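Local coordinates for anaerobically-induced outer membrane porin OprE (Pseudomonas aeruginosa, PDB 4FRX), which probably forms a substrate-conducting channel across the outer membrane, as a beta-barrel porin of the OprD family, at residues A[227-232]-A[240-245]; A[300-305]-A[323-328]; A[126-131]-A[211-216]. One frame throughout, in Å; residues are numbered along the deposited sequence.

Interaction 1 of 3, residues A[227-232]-A[240-245]; sequences GLIHNW and KTDLRA. With C8E ((hydroxyethyloxy)tri(ethyloxy)octane), chain F.
His230 and Thr241 share a single water, which ties two side chains and the backbone together on the outer surface of this antiparallel beta hairpin of the porin barrel. The water donates to His230 O and also bonds His230 ND1, approached at the ring edge in plane, and Thr241 OG1, at 2.6 Å. The strand axes lie 4.7 Å apart, their directions 171° from each other. Two hydrogen-bonded pairs, Leu228 with Leu243 and His230 with Thr241, each close with two backbone N-H to O bonds; the straightest, Leu243 N to Leu228 O, measures 3.0 Å. On this lipid-side face Leu228 CD2 lies alongside Leu243 CD1, and a detergent tail rests against Leu228, its C7 3.7 Å from Leu228 CB. The opposite face looks into the barrel. There Ile229 CG1 stands beside the backbone N (chi1 -57°), and CD1 turns toward the Asp242 carboxylate, while Ile229 CG2 meets Lys240 CE at 3.8 Å. The aliphatic start of Lys240 runs beside Asn231 OD1, which is 3.3 Å from Lys240 CB. Arg244 grips the same carboxylate side-on, NE to Asp242 OD1 at 3.0 Å on its syn lone pair and NH2 to Asp242 OD2.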
# COMPACT_ATOMS: atom_id res chain seq x y z
N GLY A 227 10.55 -8.34 10.61
CA GLY A 227 10.47 -9.03 9.34
C GLY A 227 11.76 -9.76 9.00
O GLY A 227 12.84 -9.40 9.45
N LEU A 228 11.65 -10.79 8.17
CA LEU A 228 12.83 -11.48 7.69
C LEU A 228 12.54 -11.89 6.27
O LEU A 228 11.44 -12.33 5.97
CB LEU A 228 13.11 -12.71 8.57
CG LEU A 228 14.13 -13.79 8.19
CD1 LEU A 228 14.63 -14.45 9.46
CD2 LEU A 228 13.55 -14.84 7.25
N ILE A 229 13.52 -11.73 5.39
CA ILE A 229 13.42 -12.24 4.05
C ILE A 229 14.69 -13.03 3.78
O ILE A 229 15.80 -12.50 3.94
CB ILE A 229 13.32 -11.12 3.01
CG1 ILE A 229 12.13 -10.21 3.31
CG2 ILE A 229 13.20 -11.72 1.60
CD1 ILE A 229 10.82 -10.76 2.81
N HIS A 230 14.54 -14.29 3.41
CA HIS A 230 15.70 -15.14 3.16
C HIS A 230 15.60 -15.83 1.81
O HIS A 230 14.56 -16.36 1.44
CB HIS A 230 15.85 -16.19 4.26
CG HIS A 230 17.02 -17.10 4.05
ND1 HIS A 230 16.91 -18.33 3.42
CD2 HIS A 230 18.33 -16.96 4.36
CE1 HIS A 230 18.10 -18.90 3.37
NE2 HIS A 230 18.98 -18.08 3.92
N ASN A 231 16.70 -15.81 1.06
CA ASN A 231 16.73 -16.46 -0.24
C ASN A 231 17.71 -17.62 -0.23
O ASN A 231 18.86 -17.46 0.16
CB ASN A 231 17.03 -15.46 -1.36
CG ASN A 231 15.80 -14.66 -1.77
OD1 ASN A 231 14.84 -15.21 -2.31
ND2 ASN A 231 15.82 -13.35 -1.54
N TRP A 232 17.24 -18.80 -0.64
CA TRP A 232 17.96 -20.05 -0.45
C TRP A 232 18.11 -20.76 -1.78
O TRP A 232 17.13 -21.28 -2.32
CB TRP A 232 17.19 -20.94 0.53
CG TRP A 232 17.95 -22.11 1.08
CD1 TRP A 232 18.98 -22.80 0.48
CD2 TRP A 232 17.76 -22.73 2.36
NE1 TRP A 232 19.42 -23.80 1.32
CE2 TRP A 232 18.69 -23.78 2.47
CE3 TRP A 232 16.89 -22.48 3.43
CZ2 TRP A 232 18.77 -24.59 3.61
CZ3 TRP A 232 16.97 -23.29 4.55
CH2 TRP A 232 17.90 -24.33 4.63
N LYS A 240 12.34 -18.62 -1.34
CA LYS A 240 12.29 -17.35 -0.65
C LYS A 240 11.35 -17.48 0.55
O LYS A 240 10.25 -17.98 0.43
CB LYS A 240 11.78 -16.27 -1.59
CG LYS A 240 11.68 -14.88 -0.97
CD LYS A 240 11.07 -13.91 -1.97
CE LYS A 240 10.89 -12.52 -1.35
NZ LYS A 240 9.92 -11.70 -2.13
N THR A 241 11.81 -17.06 1.72
CA THR A 241 11.06 -17.18 2.96
C THR A 241 10.77 -15.77 3.44
O THR A 241 11.67 -14.95 3.53
CB THR A 241 11.91 -17.87 4.03
OG1 THR A 241 12.26 -19.18 3.58
CG2 THR A 241 11.14 -17.98 5.34
N ASP A 242 9.51 -15.51 3.75
CA ASP A 242 9.08 -14.16 4.08
C ASP A 242 8.31 -14.28 5.38
O ASP A 242 7.23 -14.86 5.41
CB ASP A 242 8.20 -13.65 2.93
CG ASP A 242 7.57 -12.29 3.18
OD1 ASP A 242 7.24 -11.94 4.34
OD2 ASP A 242 7.37 -11.55 2.19
N LEU A 243 8.88 -13.74 6.46
CA LEU A 243 8.27 -13.81 7.80
C LEU A 243 7.95 -12.42 8.31
O LEU A 243 8.74 -11.49 8.13
CB LEU A 243 9.18 -14.52 8.80
CG LEU A 243 9.78 -15.86 8.38
CD1 LEU A 243 10.60 -16.44 9.53
CD2 LEU A 243 8.67 -16.82 7.98
N ARG A 244 6.79 -12.28 8.94
CA ARG A 244 6.33 -10.99 9.43
C ARG A 244 5.62 -11.18 10.77
O ARG A 244 4.91 -12.16 10.98
CB ARG A 244 5.38 -10.32 8.44
CG ARG A 244 5.90 -10.24 7.02
CD ARG A 244 4.94 -9.50 6.09
NE ARG A 244 5.38 -9.60 4.70
CZ ARG A 244 4.75 -9.04 3.68
NH1 ARG A 244 3.65 -8.33 3.89
NH2 ARG A 244 5.21 -9.19 2.45
N ALA A 245 5.83 -10.22 11.66
CA ALA A 245 5.23 -10.22 12.98
C ALA A 245 4.89 -8.77 13.29
O ALA A 245 5.77 -7.92 13.23
CB ALA A 245 6.23 -10.75 13.99
C3 C8E F . 15.08 -9.17 13.81
C4 C8E F . 14.65 -10.50 13.19
C5 C8E F . 13.20 -10.47 12.70
C6 C8E F . 12.40 -11.69 13.13
C7 C8E F . 11.74 -12.40 11.95
C8 C8E F . 10.27 -12.03 11.77
O9 C8E F . 9.43 -13.03 12.30
O18 C8E F . 7.22 -16.13 20.29
C19 C8E F . 6.63 -16.97 21.26
C20 C8E F . 5.30 -17.31 20.63
O21 C8E F . 5.26 -18.70 20.47
O HOH W 1 14.50 -19.35 2.21

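Interaction 2 of 3, residues A[300-305]-A[323-328]; sequences GYQILN and AYLITD
Gln302 and Ile326 mark the nearest backbone approach, with CA atoms 7.6 Å apart, where a loop folded into the porin barrel meets the inner face of one of its strands. Residues 300-305 are extended, whereas 323-328 makes an inverse gamma turn centred on Tyr324 and then a type I beta turn from Leu325 to Asp328. At this spacing the two backbones are joined through side chains and water. Gln302 sends an extended chain inward (chi1 178°), and its amide reaches the turn. Gln302 NE2 donates to Thr327 OG1 at 2.9 Å, a bent bond of 143° with the hydroxyl oxygen tilted from the amide plane. That hydroxyl also bonds Lys333 O, so the amide meets a group already anchored within the loop. The Gln302 and Leu325 side chains cross at about a right angle, bringing Gln302 OE1 3.5 Å from Leu325 CB. Ile326, with CG1 between the backbone N and the carbonyl carbon (chi1 61°), reaches the strand with CD1, 3.8 Å from Tyr301 O. The neighbouring strand 340-349 also holds the turn, Gln343 NE2 bonding Ile326 O. One water completes the link, donating a hydrogen bond to Gln302 OE1 at 2.7 Å and accepting one from Ile326 N.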
# COMPACT_ATOMS: atom_id res chain seq x y z
N GLY A 300 1.36 -19.79 1.92
CA GLY A 300 1.52 -18.88 3.04
C GLY A 300 0.44 -19.05 4.09
O GLY A 300 -0.63 -19.57 3.80
N TYR A 301 0.72 -18.60 5.31
CA TYR A 301 -0.27 -18.64 6.36
C TYR A 301 -0.13 -17.39 7.19
O TYR A 301 0.97 -16.89 7.40
CB TYR A 301 -0.11 -19.89 7.23
CG TYR A 301 -1.40 -20.30 7.90
CD1 TYR A 301 -2.32 -21.11 7.25
CD2 TYR A 301 -1.72 -19.84 9.17
CE1 TYR A 301 -3.51 -21.47 7.85
CE2 TYR A 301 -2.91 -20.21 9.78
CZ TYR A 301 -3.80 -21.02 9.11
OH TYR A 301 -4.99 -21.37 9.72
N GLN A 302 -1.27 -16.85 7.62
CA GLN A 302 -1.30 -15.66 8.45
C GLN A 302 -2.29 -15.85 9.59
O GLN A 302 -3.40 -16.31 9.36
CB GLN A 302 -1.75 -14.48 7.60
CG GLN A 302 -1.86 -13.17 8.36
CD GLN A 302 -2.18 -12.05 7.42
OE1 GLN A 302 -1.29 -11.50 6.78
NE2 GLN A 302 -3.48 -11.74 7.28
N ILE A 303 -1.90 -15.45 10.79
CA ILE A 303 -2.75 -15.57 11.96
C ILE A 303 -2.93 -14.20 12.62
O ILE A 303 -1.95 -13.55 12.95
CB ILE A 303 -2.12 -16.53 12.98
CG1 ILE A 303 -1.96 -17.92 12.36
CG2 ILE A 303 -2.94 -16.56 14.29
CD1 ILE A 303 -1.13 -18.87 13.22
N LEU A 304 -4.18 -13.78 12.80
CA LEU A 304 -4.49 -12.55 13.53
C LEU A 304 -5.13 -12.90 14.85
O LEU A 304 -6.15 -13.58 14.88
CB LEU A 304 -5.50 -11.70 12.77
CG LEU A 304 -5.14 -11.32 11.34
CD1 LEU A 304 -6.04 -10.17 10.88
CD2 LEU A 304 -3.69 -10.93 11.27
N ASN A 305 -4.55 -12.42 15.95
CA ASN A 305 -5.14 -12.63 17.28
C ASN A 305 -5.39 -11.29 17.94
O ASN A 305 -4.75 -10.28 17.58
CB ASN A 305 -4.19 -13.46 18.16
CG ASN A 305 -4.17 -14.93 17.77
OD1 ASN A 305 -5.19 -15.49 17.37
ND2 ASN A 305 -3.01 -15.56 17.91
N ALA A 323 -2.36 -2.39 3.55
CA ALA A 323 -1.78 -3.01 4.75
C ALA A 323 -0.59 -3.86 4.30
O ALA A 323 -0.65 -4.52 3.25
CB ALA A 323 -2.81 -3.88 5.47
N TYR A 324 0.48 -3.84 5.08
CA TYR A 324 1.65 -4.66 4.72
C TYR A 324 1.48 -6.11 5.20
O TYR A 324 2.28 -6.63 5.99
CB TYR A 324 2.96 -4.03 5.22
CG TYR A 324 4.19 -4.71 4.64
CD1 TYR A 324 4.41 -4.72 3.26
CD2 TYR A 324 5.10 -5.38 5.46
CE1 TYR A 324 5.51 -5.35 2.71
CE2 TYR A 324 6.22 -6.02 4.91
CZ TYR A 324 6.41 -6.00 3.54
OH TYR A 324 7.52 -6.63 2.99
N LEU A 325 0.42 -6.73 4.72
CA LEU A 325 0.09 -8.12 5.02
C LEU A 325 0.20 -8.94 3.74
O LEU A 325 -0.12 -8.44 2.65
CB LEU A 325 -1.35 -8.21 5.56
CG LEU A 325 -1.70 -7.46 6.86
CD1 LEU A 325 -3.20 -7.54 7.20
CD2 LEU A 325 -0.86 -7.96 8.05
N ILE A 326 0.61 -10.20 3.87
CA ILE A 326 0.66 -11.10 2.72
C ILE A 326 -0.70 -11.38 2.10
O ILE A 326 -0.79 -11.95 1.00
CB ILE A 326 1.39 -12.44 3.04
CG1 ILE A 326 0.67 -13.22 4.15
CG2 ILE A 326 2.86 -12.19 3.38
CD1 ILE A 326 1.23 -14.64 4.35
N THR A 327 -1.74 -10.93 2.79
CA THR A 327 -3.12 -11.11 2.37
C THR A 327 -3.74 -9.83 1.79
O THR A 327 -4.94 -9.80 1.52
CB THR A 327 -3.99 -11.59 3.54
OG1 THR A 327 -3.95 -10.62 4.60
CG2 THR A 327 -3.50 -12.95 4.06
N ASP A 328 -2.95 -8.77 1.61
CA ASP A 328 -3.49 -7.55 1.01
C ASP A 328 -3.52 -7.78 -0.49
O ASP A 328 -2.49 -7.71 -1.14
CB ASP A 328 -2.66 -6.32 1.37
CG ASP A 328 -3.30 -5.01 0.87
OD1 ASP A 328 -3.56 -4.87 -0.34
OD2 ASP A 328 -3.53 -4.10 1.70
O HOH W 2 1.29 -10.82 6.70

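Interaction 3 of 3, residues A[126-131]-A[211-216]; sequences PKLPVV and QYYYGN. With C8E ((hydroxyethyloxy)tri(ethyloxy)octane), chain C.
A tight two-residue beta hairpin, projecting into the lumen of the porin barrel, presses its type I turn from Leu128 to Val131 against the inner side of strand 208-217. Leu128 N bonds Val131 O at 2.8 Å across the base of the turn, and its middle residues, Pro129 and Val130, lead the approach. Pro129 lies over one face of the Tyr213 ring in a CH-pi contact: its CD sits 3.7 Å from the ring centroid and 12° off the normal, while Pro129 CG leans toward Tyr213 CD1 at 3.6 Å. Leu128 crosses the same tyrosine at about a right angle, its CD2 touching Tyr213 CE2 at 4.0 Å. Nearer the backbone, Val130 CG1 packs on Tyr213 CB, and its other branch, CG2, comes 3.7 Å from Tyr214 O. Gly215, with no side chain between, lets Val130 CB approach to 4.1 Å from Gly215 CA. Tyr213 CG stands beside its backbone N (chi1 -73°), which leans the ring along the strand toward Gln211. There Tyr213 OH and Gln211 NE2 both bond Asp201 OD1 on the adjoining strand 195-203. No hydrogen bond joins the two segments, so the contact between them rests on apolar and CH-pi packing; Asp201, by holding Tyr213 OH, probably helps fix the tilt of the ring on which Pro129 rests.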
# COMPACT_ATOMS: atom_id res chain seq x y z
N PRO A 126 5.70 6.92 1.11
CA PRO A 126 6.49 5.83 1.69
C PRO A 126 6.02 4.45 1.24
O PRO A 126 4.85 4.28 0.92
CB PRO A 126 6.27 6.00 3.20
CG PRO A 126 5.71 7.41 3.37
CD PRO A 126 4.94 7.68 2.12
N LYS A 127 6.93 3.48 1.19
CA LYS A 127 6.55 2.09 0.95
C LYS A 127 7.20 1.21 2.02
O LYS A 127 8.16 0.49 1.75
CB LYS A 127 7.00 1.65 -0.46
CG LYS A 127 6.40 2.48 -1.59
CD LYS A 127 6.77 1.93 -2.95
CE LYS A 127 6.30 0.49 -3.12
NZ LYS A 127 4.81 0.39 -3.22
N LEU A 128 6.65 1.26 3.24
CA LEU A 128 7.28 0.67 4.42
C LEU A 128 6.31 -0.25 5.09
O LEU A 128 5.11 -0.16 4.87
CB LEU A 128 7.65 1.78 5.43
CG LEU A 128 8.58 2.88 4.95
CD1 LEU A 128 8.80 3.88 6.08
CD2 LEU A 128 9.90 2.30 4.46
N PRO A 129 6.81 -1.14 5.96
CA PRO A 129 5.87 -2.06 6.61
C PRO A 129 4.81 -1.40 7.49
O PRO A 129 3.76 -2.00 7.69
CB PRO A 129 6.78 -2.96 7.44
CG PRO A 129 8.05 -3.01 6.61
CD PRO A 129 8.21 -1.61 6.07
N VAL A 130 5.05 -0.19 7.98
CA VAL A 130 4.09 0.47 8.85
C VAL A 130 3.34 1.59 8.12
O VAL A 130 2.44 2.20 8.68
CB VAL A 130 4.77 1.04 10.10
CG1 VAL A 130 5.20 -0.10 11.02
CG2 VAL A 130 5.99 1.86 9.70
N VAL A 131 3.70 1.83 6.86
CA VAL A 131 2.98 2.79 6.02
C VAL A 131 3.39 2.68 4.55
O VAL A 131 4.56 2.85 4.19
CB VAL A 131 3.12 4.26 6.52
CG1 VAL A 131 4.59 4.66 6.70
CG2 VAL A 131 2.38 5.25 5.57
N GLN A 211 14.33 -6.77 9.37
CA GLN A 211 13.65 -5.48 9.40
C GLN A 211 13.03 -5.28 10.77
O GLN A 211 12.56 -6.23 11.39
CB GLN A 211 12.52 -5.49 8.40
CG GLN A 211 12.92 -5.45 6.94
CD GLN A 211 11.69 -5.48 6.06
OE1 GLN A 211 10.88 -6.41 6.14
NE2 GLN A 211 11.52 -4.44 5.24
N TYR A 212 13.05 -4.04 11.24
CA TYR A 212 12.26 -3.64 12.39
C TYR A 212 11.68 -2.30 12.03
O TYR A 212 12.42 -1.40 11.62
CB TYR A 212 13.09 -3.48 13.67
CG TYR A 212 12.28 -2.72 14.70
CD1 TYR A 212 11.28 -3.36 15.42
CD2 TYR A 212 12.47 -1.35 14.90
CE1 TYR A 212 10.51 -2.67 16.32
CE2 TYR A 212 11.69 -0.65 15.82
CZ TYR A 212 10.72 -1.32 16.53
OH TYR A 212 9.94 -0.64 17.43
N TYR A 213 10.37 -2.15 12.22
CA TYR A 213 9.70 -0.86 12.04
C TYR A 213 8.73 -0.55 13.17
O TYR A 213 8.18 -1.45 13.81
CB TYR A 213 8.98 -0.79 10.69
CG TYR A 213 9.95 -0.64 9.51
CD1 TYR A 213 10.55 -1.75 8.92
CD2 TYR A 213 10.24 0.62 8.98
CE1 TYR A 213 11.46 -1.61 7.86
CE2 TYR A 213 11.13 0.76 7.90
CZ TYR A 213 11.74 -0.37 7.35
OH TYR A 213 12.63 -0.25 6.28
N TYR A 214 8.50 0.74 13.38
CA TYR A 214 7.63 1.23 14.41
C TYR A 214 6.71 2.26 13.79
O TYR A 214 7.15 3.11 13.02
CB TYR A 214 8.44 1.87 15.53
CG TYR A 214 7.61 2.56 16.59
CD1 TYR A 214 6.88 1.82 17.51
CD2 TYR A 214 7.57 3.94 16.68
CE1 TYR A 214 6.11 2.45 18.49
CE2 TYR A 214 6.83 4.58 17.64
CZ TYR A 214 6.11 3.83 18.55
OH TYR A 214 5.37 4.49 19.51
N GLY A 215 5.42 2.17 14.11
CA GLY A 215 4.46 3.15 13.66
C GLY A 215 3.54 3.58 14.79
O GLY A 215 3.13 2.75 15.60
N ASN A 216 3.22 4.87 14.84
CA ASN A 216 2.38 5.42 15.90
C ASN A 216 1.40 6.48 15.38
O ASN A 216 1.79 7.61 15.16
CB ASN A 216 3.28 6.03 16.99
CG ASN A 216 2.50 6.74 18.09
OD1 ASN A 216 3.00 7.68 18.70
ND2 ASN A 216 1.27 6.28 18.36
C1 C8E C . 29.29 -5.19 11.86
C2 C8E C . 28.36 -4.36 12.73
C3 C8E C . 26.96 -4.25 12.13
C4 C8E C . 26.02 -5.28 12.75
C5 C8E C . 25.03 -4.64 13.71
C6 C8E C . 24.02 -5.68 14.19
C7 C8E C . 22.60 -5.16 14.00
C8 C8E C . 21.65 -6.30 13.64
O9 C8E C . 20.34 -5.93 14.00
C10 C8E C . 19.57 -5.46 12.91
C11 C8E C . 18.11 -5.42 13.34
O12 C8E C . 17.34 -4.78 12.35
C13 C8E C . 16.28 -5.60 11.91

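Overall arrangement
Along the chain interaction 3 closes first, interaction 1 follows, and interaction 2 comes last. Their centres lie 13 to 16 Å apart, and interactions 1 and 2 lie on the same side of the chain's centre. Strands 208-217 and 221-234 are neighbours, joined by Gly227 N to Gln211 O at 3.0 Å, so interactions 1 and 3 share continuous wall. Arg244 projects from interaction 1 to Tyr324 of interaction 2, NH1 reaching Tyr324 O at 3.0 Å and adding a cation-pi contact. Tyr324 CB in turn packs on Pro129 O of interaction 3. Two inward segments, 126-131 and 323-328, thus meet each other and the wall, consistent with loops that narrow the channel in this porin family.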